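Local coordinates for protein dipicolinate synthase, B chain (Bacillus cereus, PDB 3MCU) that probably works together with its partner subunit A in the NADP-dependent oxidation of dihydrodipicolinate to dipicolinate during sporulation, at residues 35-40 against 65-70; 100-105 against 142-147; 158-163 against 193-198. All blocks are in the same frame, centred on the assembly; numbering follows the deposited sequence.

Interaction 1: residues 35-40 against 65-70; sequences EVRPVV and TGFKAI
The guanidinium of Arg37 lies flat on one face of the Phe67 ring, the two planes 21° apart, with Arg37 CZ 3.9 Å from the ring centroid in a cation-pi stack displaced toward the rim. Arg37 CD sits almost directly above the ring centre, a CH-pi contact. At the ring edge, in its plane, lies Lys68 NZ, 4.5 Å from Arg37 NH2, two like charges close together. In the guanidinium plane, though from above the carboxylate plane, Arg37 NH1 gives a salt bridge of 2.9 Å to Glu35 OE1, which Arg7 also holds; this in-plane tie would limit rotation of the cation over the ring. Bends at chi2 and chi3 fold the arginine back over the phenylalanine, while Glu35 CG crosses near Phe67 CE2. Strand 35-40 forms an edge of the chain's Rossmann-like sheet, pairing in parallel with strand 7-12; on its other flank runs 65-70, which leaves helix 57-65 through Gly66. A single bridge forms: Ile70 N donates to Pro38 O (2.8 Å), and Val40 N to Ile70 O (2.8 Å), the latter almost straight at 169°. A water donates to both Pro38 O and Lys68 O. Thr65 OG1 meets Pro38 CG at 3.4 Å, tip to tip; the same oxygen is bonded with Ile61 O and accepts from Phe67 N, closing an ST turn. Pro38 CB also packs on Ala69 CB.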
loop_
_atom_site.group_PDB
_atom_site.type_symbol
_atom_site.label_atom_id
_atom_site.label_comp_id
_atom_site.label_asym_id
_atom_site.label_seq_id
_atom_site.Cartn_x
_atom_site.Cartn_y
_atom_site.Cartn_z
ATOM N N GLU D 35 -34.609 -7.757 -12.461
ATOM C CA GLU D 35 -34.209 -7.504 -13.832
ATOM C C GLU D 35 -32.695 -7.720 -13.905
ATOM O O GLU D 35 -31.929 -7.036 -13.229
ATOM C CB GLU D 35 -34.596 -6.073 -14.205
ATOM C CG GLU D 35 -34.189 -5.625 -15.590
ATOM C CD GLU D 35 -34.438 -4.129 -15.802
ATOM O OE1 GLU D 35 -33.462 -3.376 -16.014
ATOM O OE2 GLU D 35 -35.611 -3.711 -15.733
ATOM N N VAL D 36 -32.266 -8.677 -14.717
ATOM C CA VAL D 36 -30.859 -9.069 -14.766
ATOM C C VAL D 36 -30.130 -8.617 -16.036
ATOM O O VAL D 36 -30.521 -9.007 -17.133
ATOM C CB VAL D 36 -30.750 -10.591 -14.651
ATOM C CG1 VAL D 36 -29.295 -11.040 -14.626
ATOM C CG2 VAL D 36 -31.466 -11.045 -13.413
ATOM N N ARG D 37 -29.080 -7.796 -15.888
ATOM C CA ARG D 37 -28.279 -7.361 -17.036
ATOM C C ARG D 37 -26.924 -8.055 -17.055
ATOM O O ARG D 37 -26.049 -7.741 -16.243
ATOM C CB ARG D 37 -28.053 -5.835 -17.055
ATOM C CG ARG D 37 -29.095 -4.981 -16.344
ATOM C CD ARG D 37 -30.335 -4.628 -17.173
ATOM N NE ARG D 37 -30.046 -3.875 -18.392
ATOM C CZ ARG D 37 -30.857 -2.979 -18.957
ATOM N NH1 ARG D 37 -32.024 -2.658 -18.410
ATOM N NH2 ARG D 37 -30.485 -2.394 -20.081
ATOM N N PRO D 38 -26.738 -8.996 -17.985
ATOM C CA PRO D 38 -25.465 -9.731 -18.048
ATOM C C PRO D 38 -24.314 -8.877 -18.572
ATOM O O PRO D 38 -24.487 -8.076 -19.489
ATOM C CB PRO D 38 -25.755 -10.875 -19.033
ATOM C CG PRO D 38 -27.246 -10.899 -19.194
ATOM C CD PRO D 38 -27.711 -9.494 -18.970
ATOM N N VAL D 39 -23.144 -9.069 -17.978
ATOM C CA VAL D 39 -21.926 -8.405 -18.418
ATOM C C VAL D 39 -20.836 -9.461 -18.600
ATOM O O VAL D 39 -20.521 -10.211 -17.673
ATOM C CB VAL D 39 -21.473 -7.350 -17.386
ATOM C CG1 VAL D 39 -20.308 -6.527 -17.921
ATOM C CG2 VAL D 39 -22.636 -6.444 -17.017
ATOM N N VAL D 40 -20.286 -9.542 -19.804
ATOM C CA VAL D 40 -19.226 -10.511 -20.075
ATOM C C VAL D 40 -17.910 -9.806 -20.361
ATOM O O VAL D 40 -17.849 -8.879 -21.176
ATOM C CB VAL D 40 -19.574 -11.446 -21.253
ATOM C CG1 VAL D 40 -20.803 -12.255 -20.929
ATOM C CG2 VAL D 40 -19.807 -10.645 -22.519
ATOM N N THR D 65 -32.417 -13.779 -19.601
ATOM C CA THR D 65 -32.528 -12.454 -18.999
ATOM C C THR D 65 -33.370 -11.481 -19.819
ATOM O O THR D 65 -33.962 -10.553 -19.273
ATOM C CB THR D 65 -31.136 -11.836 -18.764
ATOM O OG1 THR D 65 -30.448 -11.715 -20.013
ATOM C CG2 THR D 65 -30.323 -12.713 -17.822
ATOM N N GLY D 66 -33.420 -11.691 -21.127
ATOM C CA GLY D 66 -34.091 -10.756 -22.006
ATOM C C GLY D 66 -33.250 -9.528 -22.325
ATOM O O GLY D 66 -33.768 -8.509 -22.796
ATOM N N PHE D 67 -31.949 -9.612 -22.060
ATOM C CA PHE D 67 -31.032 -8.538 -22.438
ATOM C C PHE D 67 -29.795 -9.095 -23.111
ATOM O O PHE D 67 -29.276 -10.138 -22.718
ATOM C CB PHE D 67 -30.640 -7.671 -21.235
ATOM C CG PHE D 67 -31.770 -6.859 -20.686
ATOM C CD1 PHE D 67 -32.070 -5.616 -21.216
ATOM C CD2 PHE D 67 -32.542 -7.341 -19.650
ATOM C CE1 PHE D 67 -33.112 -4.871 -20.721
ATOM C CE2 PHE D 67 -33.591 -6.594 -19.145
ATOM C CZ PHE D 67 -33.874 -5.356 -19.684
ATOM N N LYS D 68 -29.343 -8.400 -24.145
ATOM C CA LYS D 68 -28.066 -8.703 -24.761
ATOM C C LYS D 68 -26.988 -8.432 -23.726
ATOM O O LYS D 68 -27.037 -7.432 -23.016
ATOM C CB LYS D 68 -27.850 -7.841 -26.006
ATOM C CG LYS D 68 -28.001 -6.343 -25.752
ATOM C CD LYS D 68 -29.425 -5.959 -25.348
ATOM C CE LYS D 68 -29.437 -4.635 -24.579
ATOM N NZ LYS D 68 -30.807 -4.246 -24.136
ATOM N N ALA D 69 -26.032 -9.342 -23.620
ATOM C CA ALA D 69 -24.936 -9.175 -22.679
ATOM C C ALA D 69 -24.109 -7.959 -23.042
ATOM O O ALA D 69 -23.814 -7.717 -24.210
ATOM C CB ALA D 69 -24.058 -10.414 -22.653
ATOM N N ILE D 70 -23.743 -7.181 -22.037
ATOM C CA ILE D 70 -22.825 -6.081 -22.267
ATOM C C ILE D 70 -21.448 -6.716 -22.435
ATOM O O ILE D 70 -21.057 -7.580 -21.644
ATOM C CB ILE D 70 -22.901 -5.039 -21.128
ATOM C CG1 ILE D 70 -24.234 -4.275 -21.232
ATOM C CG2 ILE D 70 -21.724 -4.078 -21.177
ATOM C CD1 ILE D 70 -24.596 -3.446 -20.016
HETATM O O HOH W 1 -27.034 -6.658 -20.271
#

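Interaction 2: residues 100-105 against 142-147; sequences KFANAM and MRLMAT
Two helices on the same side of a Rossmann-like sheet, 95-102 and 138-145, meet here at their C-terminal ends, and the contact between them is a small apolar one centred on Leu144. The isobutyl group of Leu144 packs against Phe101 and Ala102. With Leu144 CG anti to its own carbonyl carbon (chi1 -66°), the branch extends toward helix 95-102 and both methyls face the aromatic ring. Leu144 CD2 is the nearer, 3.7 Å from Phe101 CD2, and also touches Ala102 CA at 3.8 Å. Leu144 CD1 lies 4.1 Å from the same ring carbon, Phe101 CD2. The methyl of Ala102 points across at the branch point, Ala102 CB to Leu144 CG being 3.9 Å, and the short side chain lets the backbones come within 5.9 Å between the CA atoms of these two residues.

Arg143 flanks this apolar centre. Its chain runs extended to CD, which passes 3.8 Å from Ala102 O, and then bends at chi3 (-45°), placing NH1 4.0 Å from Ala102 CB; NH1 also makes a weak hydrogen bond to Asn140 OD1. Just beyond Ala102 the first helix ends in a Schellman motif, with Ala104 at positive phi and Met105 N bonded to Lys100 O at 2.9 Å. Beside it, Asn103 O accepts a hydrogen bond from Ser99 of the second subunit, which joins the helix end to the assembly.

Phe101 continues from Leu144 onto Leu111, Ala114 and Leu118 of helix 109-118 and also rests on Val124, Leu126 and Ile150, while Leu144 rests on Leu126, Ile150 and Phe152 of strands 124-130 and 150-156.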
loop_
_atom_site.group_PDB
_atom_site.type_symbol
_atom_site.label_atom_id
_atom_site.label_comp_id
_atom_site.label_asym_id
_atom_site.label_seq_id
_atom_site.Cartn_x
_atom_site.Cartn_y
_atom_site.Cartn_z
ATOM N N LYS D 100 -7.312 -6.163 -10.261
ATOM C CA LYS D 100 -7.614 -4.989 -11.073
ATOM C C LYS D 100 -8.711 -4.116 -10.434
ATOM O O LYS D 100 -8.571 -2.889 -10.346
ATOM C CB LYS D 100 -7.972 -5.402 -12.505
ATOM C CG LYS D 100 -6.752 -5.770 -13.372
ATOM C CD LYS D 100 -7.153 -6.494 -14.664
ATOM C CE LYS D 100 -5.976 -6.556 -15.638
ATOM N NZ LYS D 100 -5.961 -7.774 -16.508
ATOM N N PHE D 101 -9.792 -4.749 -9.979
ATOM C CA PHE D 101 -10.849 -4.048 -9.252
ATOM C C PHE D 101 -10.263 -3.283 -8.057
ATOM O O PHE D 101 -10.498 -2.081 -7.915
ATOM C CB PHE D 101 -11.938 -5.032 -8.788
ATOM C CG PHE D 101 -13.188 -4.363 -8.270
ATOM C CD1 PHE D 101 -13.653 -3.198 -8.844
ATOM C CD2 PHE D 101 -13.902 -4.916 -7.229
ATOM C CE1 PHE D 101 -14.789 -2.585 -8.378
ATOM C CE2 PHE D 101 -15.046 -4.315 -6.759
ATOM C CZ PHE D 101 -15.493 -3.154 -7.325
ATOM N N ALA D 102 -9.496 -3.963 -7.205
ATOM C CA ALA D 102 -8.935 -3.319 -6.001
ATOM C C ALA D 102 -8.076 -2.112 -6.341
ATOM O O ALA D 102 -7.978 -1.175 -5.555
ATOM C CB ALA D 102 -8.117 -4.290 -5.190
ATOM N N ASN D 103 -7.443 -2.149 -7.506
ATOM C CA ASN D 103 -6.571 -1.058 -7.925
ATOM C C ASN D 103 -7.275 -0.026 -8.809
ATOM O O ASN D 103 -6.657 0.929 -9.260
ATOM C CB ASN D 103 -5.318 -1.606 -8.612
ATOM C CG ASN D 103 -4.381 -2.288 -7.638
ATOM O OD1 ASN D 103 -4.174 -3.502 -7.703
ATOM N ND2 ASN D 103 -3.837 -1.521 -6.705
ATOM N N ALA D 104 -8.573 -0.222 -9.032
ATOM C CA ALA D 104 -9.383 0.717 -9.809
ATOM C C ALA D 104 -8.996 0.774 -11.293
ATOM O O ALA D 104 -9.059 1.822 -11.914
ATOM C CB ALA D 104 -9.347 2.116 -9.187
HETATM N N MSE D 105 -8.610 -0.360 -11.860
HETATM C CA MSE D 105 -8.453 -0.469 -13.303
HETATM C C MSE D 105 -9.791 -0.823 -13.911
HETATM O O MSE D 105 -10.668 -1.341 -13.214
HETATM C CB MSE D 105 -7.406 -1.521 -13.637
HETATM C CG MSE D 105 -6.042 -1.152 -13.086
HETATM SE SE MSE D 105 -4.596 -2.420 -13.417
HETATM C CE MSE D 105 -4.983 -2.901 -15.264
HETATM N N MSE D 142 -8.562 -7.789 1.095
HETATM C CA MSE D 142 -8.870 -7.011 2.294
HETATM C C MSE D 142 -9.104 -5.541 2.025
HETATM O O MSE D 142 -9.837 -4.904 2.774
HETATM C CB MSE D 142 -7.792 -7.174 3.367
HETATM C CG MSE D 142 -7.814 -8.542 4.021
HETATM SE SE MSE D 142 -9.575 -8.970 4.749
HETATM C CE MSE D 142 -8.956 -10.417 5.930
ATOM N N ARG D 143 -8.492 -5.001 0.973
ATOM C CA ARG D 143 -8.685 -3.592 0.648
ATOM C C ARG D 143 -10.148 -3.417 0.228
ATOM O O ARG D 143 -10.832 -2.491 0.674
ATOM C CB ARG D 143 -7.699 -3.104 -0.447
ATOM C CG ARG D 143 -7.944 -1.649 -0.920
ATOM C CD ARG D 143 -6.845 -1.126 -1.884
ATOM N NE ARG D 143 -5.519 -1.467 -1.376
ATOM C CZ ARG D 143 -4.655 -2.293 -1.976
ATOM N NH1 ARG D 143 -4.936 -2.854 -3.157
ATOM N NH2 ARG D 143 -3.488 -2.548 -1.399
ATOM N N LEU D 144 -10.628 -4.346 -0.593
ATOM C CA LEU D 144 -12.023 -4.367 -1.028
ATOM C C LEU D 144 -12.994 -4.602 0.131
ATOM O O LEU D 144 -13.989 -3.878 0.279
ATOM C CB LEU D 144 -12.230 -5.437 -2.097
ATOM C CG LEU D 144 -11.513 -5.179 -3.425
ATOM C CD1 LEU D 144 -11.500 -6.424 -4.324
ATOM C CD2 LEU D 144 -12.136 -3.996 -4.138
HETATM N N MSE D 145 -12.718 -5.617 0.941
HETATM C CA MSE D 145 -13.543 -5.904 2.116
HETATM C C MSE D 145 -13.775 -4.624 2.893
HETATM O O MSE D 145 -14.862 -4.405 3.410
HETATM C CB MSE D 145 -12.863 -6.909 3.051
HETATM C CG MSE D 145 -13.295 -8.361 2.906
HETATM SE SE MSE D 145 -15.076 -8.717 3.659
HETATM C CE MSE D 145 -14.871 -7.860 5.390
ATOM N N ALA D 146 -12.736 -3.800 3.013
ATOM C CA ALA D 146 -12.831 -2.584 3.828
ATOM C C ALA D 146 -13.511 -1.385 3.140
ATOM O O ALA D 146 -13.777 -0.388 3.789
ATOM C CB ALA D 146 -11.417 -2.156 4.340
ATOM N N THR D 147 -13.800 -1.494 1.844
ATOM C CA THR D 147 -14.219 -0.358 1.000
ATOM C C THR D 147 -15.741 -0.092 0.938
ATOM O O THR D 147 -16.545 -1.021 0.910
ATOM C CB THR D 147 -13.689 -0.566 -0.440
ATOM O OG1 THR D 147 -12.263 -0.672 -0.388
ATOM C CG2 THR D 147 -14.095 0.602 -1.366
#

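Interaction 3: residues 158-163 against 193-198; sequences DAPEKK and EKFRYM
Pro160 and Phe195 meet at about a right angle, Pro160 CG standing 3.7 Å from Phe195 CD2. Phe195 reaches the proline through a chi1 of 59°, which tucks CG between the backbone N and the carbonyl carbon. Phe195 CB lies 3.8 Å from Asp158 O. Asp158 CB meets two side chains of the 3-10 turn at 194-196 and the residues after it: Lys194 CG at 3.7 Å and the selenium of Met198, a selenomethionine, at 3.9 Å. Successive bends at chi2 and chi3 (-50° and -76°) curl Met198 back, so that Met198 CE also comes within 4.0 Å of Asp158 O. The polar ends part company. Lys194, bent at chi2, carries its ammonium to Ala169 O, and the Asp158 carboxylate turns to its own loop, where Lys163 NZ meets the syn lone pair of OD1 at 3.1 Å and Ser166 bonds OD2. Pro189 of the third subunit packs on both Pro160 and Phe195. The contact is van der Waals in kind, carbon and selenium meeting carbon and one carbonyl oxygen, whereas the aspartate's charge is probably balanced largely by Lys163 of the same loop, and its OD1 is 6.9 Å from Lys194 NZ, too distant for a salt bridge.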
loop_
_atom_site.group_PDB
_atom_site.type_symbol
_atom_site.label_atom_id
_atom_site.label_comp_id
_atom_site.label_asym_id
_atom_site.label_seq_id
_atom_site.Cartn_x
_atom_site.Cartn_y
_atom_site.Cartn_z
ATOM N N ASP D 158 -10.945 -23.733 0.087
ATOM C CA ASP D 158 -11.656 -24.845 -0.540
ATOM C C ASP D 158 -10.792 -26.102 -0.595
ATOM O O ASP D 158 -11.282 -27.175 -0.905
ATOM C CB ASP D 158 -12.080 -24.495 -1.969
ATOM C CG ASP D 158 -10.900 -24.052 -2.855
ATOM O OD1 ASP D 158 -10.856 -24.439 -4.041
ATOM O OD2 ASP D 158 -10.025 -23.292 -2.381
ATOM N N ALA D 159 -9.503 -25.958 -0.327
ATOM C CA ALA D 159 -8.572 -27.080 -0.436
ATOM C C ALA D 159 -7.280 -26.777 0.313
ATOM O O ALA D 159 -6.246 -26.566 -0.295
ATOM C CB ALA D 159 -8.281 -27.397 -1.906
ATOM N N PRO D 160 -7.342 -26.790 1.647
ATOM C CA PRO D 160 -6.189 -26.377 2.460
ATOM C C PRO D 160 -4.904 -27.212 2.269
ATOM O O PRO D 160 -3.833 -26.649 2.472
ATOM C CB PRO D 160 -6.711 -26.446 3.908
ATOM C CG PRO D 160 -8.244 -26.571 3.780
ATOM C CD PRO D 160 -8.473 -27.270 2.468
ATOM N N GLU D 161 -4.973 -28.481 1.869
ATOM C CA GLU D 161 -3.721 -29.199 1.566
ATOM C C GLU D 161 -3.297 -29.056 0.102
ATOM O O GLU D 161 -2.129 -28.763 -0.184
ATOM C CB GLU D 161 -3.778 -30.686 1.962
ATOM C CG GLU D 161 -4.573 -31.002 3.220
ATOM C CD GLU D 161 -4.140 -30.203 4.444
ATOM O OE1 GLU D 161 -2.935 -29.848 4.563
ATOM O OE2 GLU D 161 -5.022 -29.932 5.299
ATOM N N LYS D 162 -4.240 -29.246 -0.818
ATOM C CA LYS D 162 -3.942 -29.172 -2.251
ATOM C C LYS D 162 -3.634 -27.750 -2.742
ATOM O O LYS D 162 -2.740 -27.561 -3.564
ATOM C CB LYS D 162 -5.081 -29.760 -3.082
ATOM C CG LYS D 162 -4.950 -31.244 -3.395
ATOM C CD LYS D 162 -6.240 -31.984 -3.089
ATOM C CE LYS D 162 -6.433 -33.185 -4.002
ATOM N NZ LYS D 162 -7.027 -32.782 -5.311
ATOM N N LYS D 163 -4.381 -26.762 -2.262
ATOM C CA LYS D 163 -4.156 -25.384 -2.680
ATOM C C LYS D 163 -4.152 -24.486 -1.451
ATOM O O LYS D 163 -5.129 -23.795 -1.169
ATOM C CB LYS D 163 -5.235 -24.943 -3.680
ATOM C CG LYS D 163 -5.359 -25.864 -4.898
ATOM C CD LYS D 163 -6.351 -25.339 -5.936
ATOM C CE LYS D 163 -7.743 -25.223 -5.338
ATOM N NZ LYS D 163 -8.777 -24.854 -6.354
ATOM N N GLU D 193 -15.604 -22.094 6.479
ATOM C CA GLU D 193 -14.859 -23.280 6.059
ATOM C C GLU D 193 -15.476 -23.838 4.793
ATOM O O GLU D 193 -16.314 -24.746 4.813
ATOM C CB GLU D 193 -14.763 -24.316 7.180
ATOM C CG GLU D 193 -13.933 -23.805 8.361
ATOM C CD GLU D 193 -13.949 -24.751 9.549
ATOM O OE1 GLU D 193 -14.506 -25.866 9.420
ATOM O OE2 GLU D 193 -13.403 -24.378 10.614
ATOM N N LYS D 194 -15.050 -23.239 3.692
ATOM C CA LYS D 194 -15.550 -23.527 2.359
ATOM C C LYS D 194 -15.332 -24.995 1.976
ATOM O O LYS D 194 -16.134 -25.581 1.246
ATOM C CB LYS D 194 -14.847 -22.578 1.379
ATOM C CG LYS D 194 -14.871 -22.996 -0.065
ATOM C CD LYS D 194 -16.269 -22.983 -0.640
ATOM C CE LYS D 194 -16.209 -23.307 -2.115
ATOM N NZ LYS D 194 -17.534 -23.244 -2.771
ATOM N N PHE D 195 -14.242 -25.580 2.464
ATOM C CA PHE D 195 -13.927 -26.974 2.179
ATOM C C PHE D 195 -14.997 -27.938 2.761
ATOM O O PHE D 195 -15.033 -29.120 2.415
ATOM C CB PHE D 195 -12.501 -27.333 2.655
ATOM C CG PHE D 195 -12.281 -27.135 4.129
ATOM C CD1 PHE D 195 -12.572 -28.148 5.030
ATOM C CD2 PHE D 195 -11.794 -25.938 4.619
ATOM C CE1 PHE D 195 -12.382 -27.968 6.391
ATOM C CE2 PHE D 195 -11.591 -25.745 5.985
ATOM C CZ PHE D 195 -11.886 -26.764 6.873
ATOM N N ARG D 196 -15.868 -27.427 3.626
ATOM C CA ARG D 196 -16.996 -28.230 4.135
ATOM C C ARG D 196 -18.242 -28.154 3.264
ATOM O O ARG D 196 -19.294 -28.660 3.646
ATOM C CB ARG D 196 -17.373 -27.839 5.560
ATOM C CG ARG D 196 -16.326 -28.163 6.618
ATOM C CD ARG D 196 -16.835 -27.707 7.951
ATOM N NE ARG D 196 -16.044 -28.172 9.077
ATOM C CZ ARG D 196 -16.220 -29.351 9.679
ATOM N NH1 ARG D 196 -17.140 -30.204 9.236
ATOM N NH2 ARG D 196 -15.468 -29.681 10.718
ATOM N N TYR D 197 -18.124 -27.518 2.098
ATOM C CA TYR D 197 -19.272 -27.302 1.221
ATOM C C TYR D 197 -18.941 -27.592 -0.228
ATOM O O TYR D 197 -19.463 -26.955 -1.123
ATOM C CB TYR D 197 -19.823 -25.883 1.397
ATOM C CG TYR D 197 -20.215 -25.591 2.827
ATOM C CD1 TYR D 197 -19.287 -25.094 3.733
ATOM C CD2 TYR D 197 -21.510 -25.839 3.282
ATOM C CE1 TYR D 197 -19.637 -24.846 5.051
ATOM C CE2 TYR D 197 -21.870 -25.591 4.596
ATOM C CZ TYR D 197 -20.933 -25.100 5.479
ATOM O OH TYR D 197 -21.288 -24.849 6.783
HETATM N N MSE D 198 -18.088 -28.591 -0.435
HETATM C CA MSE D 198 -17.619 -29.002 -1.762
HETATM C C MSE D 198 -18.549 -29.937 -2.549
HETATM O O MSE D 198 -18.385 -30.084 -3.759
HETATM C CB MSE D 198 -16.239 -29.654 -1.650
HETATM C CG MSE D 198 -15.174 -28.746 -1.052
HETATM SE SE MSE D 198 -15.106 -26.970 -1.928
HETATM C CE MSE D 198 -14.206 -27.461 -3.598
#

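Overall arrangement
The three contacts follow one another along the chain, each closing before the next opens, and none touches another. Interaction 1 lies at one edge of the central sheet, on strand 35-40; interaction 2, on the opposite side of the chain's centre, is about 24 Å away between centres and joins helices 95-102 and 138-145 over strands 124-130 and 150-156. Interaction 3 is farthest out, about 32 Å from interaction 1 and 24 Å from interaction 2, where the loop between strands 150-156 and 167-169 meets the C-terminal segment 193-198, which follows helix 174-181. Interaction 1 stays clear of other chains of the assembly, whereas the two later ones lie near subunit interfaces and both touch the fifth subunit.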